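Local coordinates for protein Atp-dependent DNA ligase (PDB 4D05) that probably joins breaks in DNA at the expense of ATP, working through an enzyme-adenylate intermediate, and holds adenosine monophosphate in its nucleotide pocket, at residues Gly29-Trp34 against Ala61-Leu66; Phe95-Leu100 against Pro124-Ile129; Phe212-Gly217 against Arg247-Val252. All coordinates share one frame; numbering follows the deposited sequence.

Interaction 1: residues Gly29-Trp34 against Ala61-Leu66; sequences GIRAYW and AMDGEL. With AMP (adenosine monophosphate), chain H; SO4 (sulfate ion), chain G.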
loop_
_atom_site.group_PDB
_atom_site.type_symbol
_atom_site.label_atom_id
_atom_site.label_comp_id
_atom_site.label_asym_id
_atom_site.label_seq_id
_atom_site.Cartn_x
_atom_site.Cartn_y
_atom_site.Cartn_z
ATOM N N GLY A 29 0.128 -6.896 -4.812
ATOM C CA GLY A 29 -0.579 -7.834 -5.680
ATOM C C GLY A 29 -1.886 -7.271 -6.169
ATOM O O GLY A 29 -2.059 -6.055 -6.285
ATOM N N ILE A 30 -2.825 -8.176 -6.465
ATOM C CA ILE A 30 -4.145 -7.797 -6.899
ATOM C C ILE A 30 -5.127 -8.236 -5.825
ATOM O O ILE A 30 -5.203 -9.426 -5.510
ATOM C CB ILE A 30 -4.497 -8.488 -8.238
ATOM C CG1 ILE A 30 -3.638 -7.909 -9.368
ATOM C CG2 ILE A 30 -5.972 -8.312 -8.581
ATOM C CD1 ILE A 30 -3.923 -6.449 -9.685
ATOM N N ARG A 31 -5.861 -7.278 -5.263
ATOM C CA ARG A 31 -6.796 -7.617 -4.212
ATOM C C ARG A 31 -7.924 -8.480 -4.749
ATOM O O ARG A 31 -8.419 -8.247 -5.846
ATOM C CB ARG A 31 -7.389 -6.358 -3.606
ATOM C CG ARG A 31 -8.154 -6.659 -2.335
ATOM C CD ARG A 31 -8.621 -5.424 -1.616
ATOM N NE ARG A 31 -9.373 -5.791 -0.435
ATOM C CZ ARG A 31 -9.394 -5.101 0.693
ATOM N NH1 ARG A 31 -8.739 -3.982 0.806
ATOM N NH2 ARG A 31 -10.100 -5.543 1.696
ATOM N N ALA A 32 -8.340 -9.470 -3.969
ATOM C CA ALA A 32 -9.469 -10.320 -4.339
ATOM C C ALA A 32 -10.314 -10.597 -3.101
ATOM O O ALA A 32 -9.789 -10.815 -2.013
ATOM C CB ALA A 32 -8.995 -11.626 -4.962
ATOM N N TYR A 33 -11.627 -10.595 -3.299
ATOM C CA TYR A 33 -12.586 -10.955 -2.288
ATOM C C TYR A 33 -13.183 -12.295 -2.685
ATOM O O TYR A 33 -13.747 -12.453 -3.773
ATOM C CB TYR A 33 -13.672 -9.890 -2.234
ATOM C CG TYR A 33 -14.844 -10.211 -1.352
ATOM C CD1 TYR A 33 -14.778 -10.029 -0.013
ATOM C CD2 TYR A 33 -16.038 -10.644 -1.880
ATOM C CE1 TYR A 33 -15.886 -10.296 0.812
ATOM C CE2 TYR A 33 -17.131 -10.910 -1.084
ATOM C CZ TYR A 33 -17.037 -10.758 0.261
ATOM O OH TYR A 33 -18.106 -11.021 1.087
ATOM N N TRP A 34 -13.022 -13.262 -1.795
ATOM C CA TRP A 34 -13.645 -14.580 -1.953
ATOM C C TRP A 34 -14.964 -14.592 -1.245
ATOM O O TRP A 34 -15.046 -14.412 -0.033
ATOM C CB TRP A 34 -12.733 -15.654 -1.383
ATOM C CG TRP A 34 -13.313 -17.027 -1.270
ATOM C CD1 TRP A 34 -13.745 -17.619 -0.132
ATOM C CD2 TRP A 34 -13.498 -17.990 -2.318
ATOM N NE1 TRP A 34 -14.185 -18.893 -0.388
ATOM C CE2 TRP A 34 -14.042 -19.151 -1.724
ATOM C CE3 TRP A 34 -13.249 -17.994 -3.686
ATOM C CZ2 TRP A 34 -14.350 -20.284 -2.459
ATOM C CZ3 TRP A 34 -13.546 -19.118 -4.407
ATOM C CH2 TRP A 34 -14.094 -20.250 -3.797
ATOM N N ALA A 61 -16.119 -16.472 3.734
ATOM C CA ALA A 61 -15.630 -15.354 2.927
ATOM C C ALA A 61 -14.255 -14.910 3.396
ATOM O O ALA A 61 -13.972 -14.883 4.591
ATOM C CB ALA A 61 -16.594 -14.205 2.989
HETATM N N MSE A 62 -13.404 -14.574 2.434
HETATM C CA MSE A 62 -12.030 -14.195 2.723
HETATM C C MSE A 62 -11.571 -12.995 1.880
HETATM O O MSE A 62 -11.937 -12.873 0.720
HETATM C CB MSE A 62 -11.054 -15.388 2.445
HETATM C CG MSE A 62 -11.401 -16.674 3.286
HETATM SE SE MSE A 62 -10.143 -18.113 2.946
HETATM C CE MSE A 62 -10.880 -18.668 1.226
ATOM N N ASP A 63 -10.751 -12.137 2.481
ATOM C CA ASP A 63 -10.112 -11.011 1.805
ATOM C C ASP A 63 -8.627 -11.293 1.701
ATOM O O ASP A 63 -8.031 -11.654 2.675
ATOM C CB ASP A 63 -10.280 -9.768 2.646
ATOM C CG ASP A 63 -11.132 -8.751 2.010
ATOM O OD1 ASP A 63 -12.325 -9.016 1.794
ATOM O OD2 ASP A 63 -10.619 -7.646 1.759
ATOM N N GLY A 64 -8.033 -11.129 0.517
ATOM C CA GLY A 64 -6.622 -11.402 0.348
ATOM C C GLY A 64 -6.038 -10.736 -0.873
ATOM O O GLY A 64 -6.707 -9.955 -1.573
ATOM N N GLU A 65 -4.771 -11.036 -1.089
ATOM C CA GLU A 65 -4.046 -10.508 -2.252
ATOM C C GLU A 65 -3.649 -11.691 -3.141
ATOM O O GLU A 65 -3.034 -12.645 -2.642
ATOM C CB GLU A 65 -2.740 -9.836 -1.810
ATOM C CG GLU A 65 -2.882 -8.462 -1.246
ATOM C CD GLU A 65 -3.281 -7.365 -2.223
ATOM O OE1 GLU A 65 -2.709 -7.216 -3.342
ATOM O OE2 GLU A 65 -4.083 -6.538 -1.789
ATOM N N LEU A 66 -3.980 -11.641 -4.429
ATOM C CA LEU A 66 -3.396 -12.584 -5.379
ATOM C C LEU A 66 -1.963 -12.099 -5.579
ATOM O O LEU A 66 -1.734 -10.935 -5.956
ATOM C CB LEU A 66 -4.176 -12.591 -6.685
ATOM C CG LEU A 66 -5.648 -12.991 -6.551
ATOM C CD1 LEU A 66 -6.397 -12.762 -7.843
ATOM C CD2 LEU A 66 -5.778 -14.448 -6.136
HETATM P P AMP H . -0.969 0.177 -0.916
HETATM O O1P AMP H . -1.115 1.642 -0.619
HETATM O O2P AMP H . -0.817 -0.406 -2.310
HETATM O "O5'" AMP H . -2.113 -0.564 -0.104
HETATM C "C5'" AMP H . -2.033 -1.970 -0.149
HETATM C "C4'" AMP H . -3.416 -2.464 -0.445
HETATM O "O4'" AMP H . -3.459 -3.875 -0.460
HETATM C "C3'" AMP H . -4.302 -1.975 0.651
HETATM O "O3'" AMP H . -5.479 -1.507 -0.028
HETATM C "C2'" AMP H . -4.578 -3.195 1.481
HETATM O "O2'" AMP H . -5.961 -2.979 1.773
HETATM C "C1'" AMP H . -4.155 -4.435 0.638
HETATM N N9 AMP H . -3.102 -5.247 1.337
HETATM C C8 AMP H . -1.898 -5.710 0.898
HETATM N N7 AMP H . -1.209 -6.379 1.856
HETATM C C5 AMP H . -2.034 -6.387 2.929
HETATM C C6 AMP H . -1.929 -6.873 4.307
HETATM N N6 AMP H . -0.829 -7.535 4.697
HETATM N N1 AMP H . -2.990 -6.664 5.095
HETATM C C2 AMP H . -4.069 -5.960 4.727
HETATM N N3 AMP H . -4.234 -5.472 3.509
HETATM C C4 AMP H . -3.256 -5.651 2.589
HETATM S S SO4 G . -18.304 -16.333 7.361
HETATM O O1 SO4 G . -18.142 -17.744 7.788
HETATM O O2 SO4 G . -19.681 -15.955 7.760
HETATM O O3 SO4 G . -17.311 -15.460 8.127
HETATM O O4 SO4 G . -18.169 -16.210 5.859
#
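R31 and E65 face each other across an antiparallel strand pair in the adenylate-binding core, where the backbones pair from I30 opposite L66 to W34 opposite M62. Hydrogen-bonded and non-hydrogen-bonded pairs alternate; A32 N reaches G64 O at 2.9 Å. On the pocket side E65 is folded back at chi2 (-69°), which carries its carboxylate between the strand and the nucleotide. OE1 takes a weak, bent bond from G29 N (3.2 Å), OE2 lies 3.0 Å from O4' of AMP, and CG packs 3.6 Å from C8 of the base. With an alanine here, the G29 amide would probably lose this weak bond and the base and ribose the side chain packed against them. The extended R31 brings NH1 to 3.1 Å from O2' of AMP; D63 beside it was modelled in two conformers, leaving the details of their salt bridge doubtful. On the other sheet face the selenomethionine M62 lays CE over one face of W34, 3.3 Å from CD1, its SE oblique to the ring in a Met-aromatic contact, while A32 CB meets L66 CG. KLDG, ending at G29, and the DGE of the second strand fit the lysine signature motif and motif III of covalent nucleotidyltransferases.

Interaction 2: residues Phe95-Leu100 against Pro124-Ile129; sequences FMIFDL and PYLQMI. With AMP (adenosine monophosphate), chain H.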
loop_
_atom_site.group_PDB
_atom_site.type_symbol
_atom_site.label_atom_id
_atom_site.label_comp_id
_atom_site.label_asym_id
_atom_site.label_seq_id
_atom_site.Cartn_x
_atom_site.Cartn_y
_atom_site.Cartn_z
ATOM N N PHE A 95 -3.349 -17.037 -3.176
ATOM C CA PHE A 95 -4.312 -16.154 -2.521
ATOM C C PHE A 95 -3.861 -16.008 -1.083
ATOM O O PHE A 95 -3.975 -16.952 -0.271
ATOM C CB PHE A 95 -5.726 -16.737 -2.631
ATOM C CG PHE A 95 -6.841 -15.823 -2.139
ATOM C CD1 PHE A 95 -6.846 -14.465 -2.386
ATOM C CD2 PHE A 95 -7.905 -16.356 -1.438
ATOM C CE1 PHE A 95 -7.898 -13.654 -1.938
ATOM C CE2 PHE A 95 -8.946 -15.563 -1.011
ATOM C CZ PHE A 95 -8.934 -14.198 -1.238
HETATM N N MSE A 96 -3.269 -14.853 -0.800
HETATM C CA MSE A 96 -2.665 -14.544 0.484
HETATM C C MSE A 96 -3.664 -13.782 1.313
HETATM O O MSE A 96 -3.924 -12.603 1.064
HETATM C CB MSE A 96 -1.413 -13.648 0.265
HETATM C CG MSE A 96 -0.353 -14.231 -0.663
HETATM SE SE MSE A 96 0.629 -15.758 -0.039
HETATM C CE MSE A 96 1.465 -14.922 1.512
ATOM N N ILE A 97 -4.250 -14.454 2.306
ATOM C CA ILE A 97 -5.376 -13.855 3.005
ATOM C C ILE A 97 -4.980 -13.002 4.182
ATOM O O ILE A 97 -4.011 -13.306 4.892
ATOM C CB ILE A 97 -6.425 -14.908 3.368
ATOM C CG1 ILE A 97 -5.903 -15.902 4.410
ATOM C CG2 ILE A 97 -6.880 -15.608 2.069
ATOM C CD1 ILE A 97 -6.996 -16.847 4.962
ATOM N N PHE A 98 -5.779 -11.961 4.399
ATOM C CA PHE A 98 -5.546 -11.054 5.494
ATOM C C PHE A 98 -6.827 -10.694 6.277
ATOM O O PHE A 98 -6.730 -10.022 7.289
ATOM C CB PHE A 98 -4.784 -9.783 5.012
ATOM C CG PHE A 98 -5.458 -9.035 3.893
ATOM C CD1 PHE A 98 -6.588 -8.306 4.125
ATOM C CD2 PHE A 98 -4.936 -9.022 2.618
ATOM C CE1 PHE A 98 -7.212 -7.597 3.099
ATOM C CE2 PHE A 98 -5.564 -8.292 1.601
ATOM C CZ PHE A 98 -6.692 -7.586 1.865
ATOM N N ASP A 99 -8.011 -11.126 5.838
ATOM C CA ASP A 99 -9.180 -10.928 6.672
ATOM C C ASP A 99 -10.343 -11.827 6.262
ATOM O O ASP A 99 -10.283 -12.540 5.255
ATOM C CB ASP A 99 -9.585 -9.444 6.699
ATOM C CG ASP A 99 -10.107 -8.994 8.062
ATOM O OD1 ASP A 99 -10.556 -9.857 8.841
ATOM O OD2 ASP A 99 -10.121 -7.772 8.333
ATOM N N LEU A 100 -11.366 -11.803 7.101
ATOM C CA LEU A 100 -12.611 -12.587 6.975
ATOM C C LEU A 100 -13.770 -11.572 7.036
ATOM O O LEU A 100 -14.245 -11.191 8.110
ATOM C CB LEU A 100 -12.744 -13.613 8.122
ATOM C CG LEU A 100 -11.639 -14.645 8.234
ATOM C CD1 LEU A 100 -11.860 -15.620 9.376
ATOM C CD2 LEU A 100 -11.496 -15.448 6.961
ATOM N N PRO A 124 -1.466 -25.363 -1.932
ATOM C CA PRO A 124 -0.467 -24.367 -2.312
ATOM C C PRO A 124 -1.079 -23.018 -2.671
ATOM O O PRO A 124 -0.386 -21.992 -2.584
ATOM C CB PRO A 124 0.200 -24.998 -3.546
ATOM C CG PRO A 124 -0.862 -25.867 -4.135
ATOM C CD PRO A 124 -1.542 -26.453 -2.924
ATOM N N TYR A 125 -2.356 -22.998 -3.048
ATOM C CA TYR A 125 -2.963 -21.786 -3.604
ATOM C C TYR A 125 -3.568 -20.879 -2.530
ATOM O O TYR A 125 -3.982 -19.766 -2.832
ATOM C CB TYR A 125 -4.038 -22.160 -4.624
ATOM C CG TYR A 125 -3.606 -23.200 -5.604
ATOM C CD1 TYR A 125 -2.472 -23.022 -6.388
ATOM C CD2 TYR A 125 -4.330 -24.381 -5.744
ATOM C CE1 TYR A 125 -2.063 -24.011 -7.286
ATOM C CE2 TYR A 125 -3.935 -25.362 -6.622
ATOM C CZ TYR A 125 -2.801 -25.175 -7.393
ATOM O OH TYR A 125 -2.392 -26.152 -8.267
ATOM N N LEU A 126 -3.596 -21.342 -1.277
ATOM C CA LEU A 126 -4.214 -20.568 -0.184
ATOM C C LEU A 126 -3.260 -20.509 0.989
ATOM O O LEU A 126 -2.865 -21.545 1.558
ATOM C CB LEU A 126 -5.552 -21.171 0.278
ATOM C CG LEU A 126 -6.301 -20.415 1.379
ATOM C CD1 LEU A 126 -6.845 -19.093 0.841
ATOM C CD2 LEU A 126 -7.450 -21.238 1.950
ATOM N N GLN A 127 -2.844 -19.293 1.320
ATOM C CA GLN A 127 -1.850 -19.085 2.377
ATOM C C GLN A 127 -2.193 -17.850 3.222
ATOM O O GLN A 127 -2.928 -17.011 2.758
ATOM C CB GLN A 127 -0.436 -19.063 1.762
ATOM C CG GLN A 127 0.143 -20.484 1.972
ATOM C CD GLN A 127 0.742 -21.186 0.791
ATOM O OE1 GLN A 127 1.624 -20.653 0.087
ATOM N NE2 GLN A 127 0.331 -22.446 0.599
HETATM N N MSE A 128 -1.751 -17.810 4.487
HETATM C CA MSE A 128 -2.073 -16.679 5.379
HETATM C C MSE A 128 -0.880 -15.734 5.386
HETATM O O MSE A 128 0.255 -16.185 5.502
HETATM C CB MSE A 128 -2.380 -17.149 6.815
HETATM C CG MSE A 128 -3.340 -16.210 7.568
HETATM SE SE MSE A 128 -3.435 -16.290 9.385
HETATM C CE MSE A 128 -1.577 -16.245 9.966
ATOM N N ILE A 129 -1.136 -14.443 5.241
ATOM C CA ILE A 129 -0.090 -13.461 5.453
ATOM C C ILE A 129 0.292 -13.508 6.937
ATOM O O ILE A 129 -0.558 -13.473 7.801
ATOM C CB ILE A 129 -0.562 -12.062 5.032
ATOM C CG1 ILE A 129 -0.904 -12.079 3.531
ATOM C CG2 ILE A 129 0.519 -11.049 5.317
ATOM C CD1 ILE A 129 -1.485 -10.793 2.988
HETATM P P AMP H . -0.969 0.177 -0.916
HETATM O O1P AMP H . -1.115 1.642 -0.619
HETATM O O2P AMP H . -0.817 -0.406 -2.310
HETATM O "O5'" AMP H . -2.113 -0.564 -0.104
HETATM C "C5'" AMP H . -2.033 -1.970 -0.149
HETATM C "C4'" AMP H . -3.416 -2.464 -0.445
HETATM O "O4'" AMP H . -3.459 -3.875 -0.460
HETATM C "C3'" AMP H . -4.302 -1.975 0.651
HETATM O "O3'" AMP H . -5.479 -1.507 -0.028
HETATM C "C2'" AMP H . -4.578 -3.195 1.481
HETATM O "O2'" AMP H . -5.961 -2.979 1.773
HETATM C "C1'" AMP H . -4.155 -4.435 0.638
HETATM N N9 AMP H . -3.102 -5.247 1.337
HETATM C C8 AMP H . -1.898 -5.710 0.898
HETATM N N7 AMP H . -1.209 -6.379 1.856
HETATM C C5 AMP H . -2.034 -6.387 2.929
HETATM C C6 AMP H . -1.929 -6.873 4.307
HETATM N N6 AMP H . -0.829 -7.535 4.697
HETATM N N1 AMP H . -2.990 -6.664 5.095
HETATM C C2 AMP H . -4.069 -5.960 4.727
HETATM N N3 AMP H . -4.234 -5.472 3.509
HETATM C C4 AMP H . -3.256 -5.651 2.589
HETATM O O HOH W 1 -3.095 -12.512 7.575
#
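I129, just past the parallel strand 126-128, reaches back across M96 and I97 to the adenine. Its CB and CG1 both lie near I97 O, CB at 3.7 Å; CG1, set beside the backbone N (chi1 -61°), also packs 3.7 Å from M96 CB, and CG2 turns to AMP, 3.8 Å from N6. The chain then runs straight (chi2 176°), and CD1 passes close to M96 O, lies 3.7 Å from N6 of AMP and meets the edge of the F98 ring, 3.9 Å from CD2. F98 lays one face on the base, with AMP N3 3.4 Å above its centre. Behind the pocket, L126 CD1 touches F95 CD2 and I97 CG2, the latter over the rim of one face of the F95 ring. Backbone bonds join Q127 N to F95 O, I97 N to Q127 O and I129 N to I97 O, and a water donates to I97 O and I129 O. Helix 107-121 completes a beta-alpha-beta unit, and a classic bulge at F98 and D99 faces D63. The side chains here meet through apolar surfaces, which implies that F98 and I129 hold the adenine by stacking and van der Waals packing, while directed bonds belong to the backbone.

Interaction 3: residues Phe212-Gly217 against Arg247-Val252; sequences FKIGSG and RFASFV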
loop_
_atom_site.group_PDB
_atom_site.type_symbol
_atom_site.label_atom_id
_atom_site.label_comp_id
_atom_site.label_asym_id
_atom_site.label_seq_id
_atom_site.Cartn_x
_atom_site.Cartn_y
_atom_site.Cartn_z
ATOM N N PHE A 212 4.007 25.572 -0.517
ATOM C CA PHE A 212 5.150 25.286 0.360
ATOM C C PHE A 212 6.437 25.196 -0.398
ATOM O O PHE A 212 6.451 25.077 -1.636
ATOM C CB PHE A 212 4.935 24.004 1.195
ATOM C CG PHE A 212 4.766 22.765 0.377
ATOM C CD1 PHE A 212 3.539 22.467 -0.199
ATOM C CD2 PHE A 212 5.843 21.902 0.167
ATOM C CE1 PHE A 212 3.376 21.309 -0.976
ATOM C CE2 PHE A 212 5.703 20.740 -0.575
ATOM C CZ PHE A 212 4.455 20.449 -1.165
ATOM N N LYS A 213 7.524 25.285 0.364
ATOM C CA LYS A 213 8.883 25.254 -0.186
ATOM C C LYS A 213 9.444 23.839 -0.258
ATOM O O LYS A 213 9.311 23.071 0.680
ATOM C CB LYS A 213 9.786 26.096 0.715
ATOM C CG LYS A 213 11.225 26.145 0.305
ATOM C CD LYS A 213 12.035 27.055 1.207
ATOM C CE LYS A 213 12.468 26.348 2.482
ATOM N NZ LYS A 213 13.483 27.211 3.158
ATOM N N ILE A 214 10.140 23.533 -1.346
ATOM C CA ILE A 214 10.911 22.315 -1.486
ATOM C C ILE A 214 12.340 22.680 -1.838
ATOM O O ILE A 214 12.598 23.253 -2.918
ATOM C CB ILE A 214 10.336 21.367 -2.565
ATOM C CG1 ILE A 214 8.936 20.913 -2.179
ATOM C CG2 ILE A 214 11.249 20.165 -2.778
ATOM C CD1 ILE A 214 8.245 20.135 -3.291
ATOM N N GLY A 215 13.272 22.368 -0.927
ATOM C CA GLY A 215 14.673 22.748 -1.127
ATOM C C GLY A 215 15.614 21.566 -1.283
ATOM O O GLY A 215 16.804 21.765 -1.501
ATOM N N SER A 216 15.093 20.347 -1.157
ATOM C CA SER A 216 15.922 19.139 -1.237
ATOM C C SER A 216 15.422 18.193 -2.327
ATOM O O SER A 216 14.295 18.306 -2.789
ATOM C CB SER A 216 15.929 18.413 0.119
ATOM O OG SER A 216 16.603 19.255 1.056
ATOM N N GLY A 217 16.269 17.254 -2.719
ATOM C CA GLY A 217 15.925 16.272 -3.733
ATOM C C GLY A 217 16.391 16.671 -5.133
ATOM O O GLY A 217 16.074 15.983 -6.097
ATOM N N ARG A 247 5.201 16.923 5.128
ATOM C CA ARG A 247 6.359 16.895 5.992
ATOM C C ARG A 247 7.551 16.214 5.313
ATOM O O ARG A 247 7.411 15.195 4.631
ATOM C CB ARG A 247 5.968 16.174 7.299
ATOM C CG ARG A 247 6.753 16.563 8.528
ATOM C CD ARG A 247 6.121 15.953 9.832
ATOM N NE ARG A 247 5.876 14.535 9.636
ATOM C CZ ARG A 247 4.936 13.818 10.239
ATOM N NH1 ARG A 247 4.098 14.376 11.122
ATOM N NH2 ARG A 247 4.840 12.526 9.942
ATOM N N PHE A 248 8.731 16.796 5.495
ATOM C CA PHE A 248 9.984 16.275 4.927
ATOM C C PHE A 248 9.880 16.154 3.409
ATOM O O PHE A 248 10.327 15.180 2.823
ATOM C CB PHE A 248 10.341 14.924 5.573
ATOM C CG PHE A 248 10.305 14.966 7.071
ATOM C CD1 PHE A 248 10.964 15.981 7.761
ATOM C CD2 PHE A 248 9.613 14.006 7.797
ATOM C CE1 PHE A 248 10.902 16.033 9.131
ATOM C CE2 PHE A 248 9.562 14.058 9.172
ATOM C CZ PHE A 248 10.207 15.063 9.833
ATOM N N ALA A 249 9.291 17.164 2.775
ATOM C CA ALA A 249 9.038 17.134 1.346
ATOM C C ALA A 249 10.331 17.317 0.532
ATOM O O ALA A 249 11.201 18.122 0.886
ATOM C CB ALA A 249 8.056 18.207 1.008
ATOM N N SER A 250 10.466 16.523 -0.516
ATOM C CA SER A 250 11.612 16.597 -1.392
ATOM C C SER A 250 11.137 16.431 -2.836
ATOM O O SER A 250 10.107 15.838 -3.103
ATOM C CB SER A 250 12.643 15.522 -1.032
ATOM O OG SER A 250 12.070 14.243 -1.183
ATOM N N PHE A 251 11.938 16.925 -3.754
ATOM C CA PHE A 251 11.649 16.867 -5.175
ATOM C C PHE A 251 11.942 15.485 -5.713
ATOM O O PHE A 251 13.004 14.928 -5.429
ATOM C CB PHE A 251 12.502 17.900 -5.918
ATOM C CG PHE A 251 12.329 17.875 -7.429
ATOM C CD1 PHE A 251 11.191 18.394 -8.009
ATOM C CD2 PHE A 251 13.313 17.375 -8.247
ATOM C CE1 PHE A 251 11.030 18.365 -9.386
ATOM C CE2 PHE A 251 13.162 17.357 -9.623
ATOM C CZ PHE A 251 12.036 17.853 -10.188
ATOM N N VAL A 252 11.009 14.942 -6.487
ATOM C CA VAL A 252 11.240 13.688 -7.202
ATOM C C VAL A 252 11.546 13.971 -8.672
ATOM O O VAL A 252 12.688 13.830 -9.089
ATOM C CB VAL A 252 10.081 12.713 -7.065
ATOM C CG1 VAL A 252 10.419 11.380 -7.715
ATOM C CG2 VAL A 252 9.811 12.456 -5.602
HETATM O O HOH W 2 12.673 20.132 0.651
#
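A249 and F251 meet F212, I214 and the S216-G217 turn where the two outermost strands of the OB-like domain approach each other, consistent with closure of the small OB barrel. The touching parts run 56° apart, and the fit is one of small bumps in shallow notches. A249 CB is the first bump: it enters the notch between the F212 ring and the I214 side chain, lying 3.8 Å from CE2 of F212 and 4.3 Å from CG1 of I214. With CG between the backbone N and the carbonyl carbon (chi1 61°), the F212 ring is turned so that its CE2 meets the methyl obliquely, and Y235 meets the same ring edge-to-face.

I214 supplies the return bump. Its CG2, anti to the backbone N, presses on the peptide joining S250 and F251, 3.5 Å from F251 N, and brushes F251 CB as well. One strand's methyl therefore fills the dip at the other's backbone.

Past I214 the chain turns, and a single direct backbone hydrogen bond, from F251 N to S216 O (2.9 Å, 174° at the hydrogen), joins the segments. S250 CA makes a longer CH...O contact with the same oxygen. G217 passes so close to the F251 backbone that a CB there would run into F251 O, and its own backbone angles would jam that atom against the preceding carbonyl. The F251 ring stacks on F218. Just beyond I214 a water links the backbones, accepting from G215 N and lying so close to A249 O that the details of that bond stay doubtful. At the far rim, G217 O lies in the plane of the F251 ring at its edge, 3.8 Å from CD2.

In the fold
The three interactions follow one another along the chain, each closing before the next opens. Interactions 1 and 2 are centred 8 Å apart in a single mixed sheet, whose strands 62-67 and 94-99 are antiparallel neighbours joined by backbone contacts such as E65 N to M96 O. Together they line one pocket, interaction 1 beside the ribose and C8 of the base, interaction 2 over the adenine face and near N6. Interaction 3 belongs to the antiparallel sheet of the OB-like domain, on the opposite side of the chain's centre, with its own centre about 36 Å from interaction 1 and 39 Å from interaction 2. Nucleotide binding and the OB-like module are thus built as separate structural units.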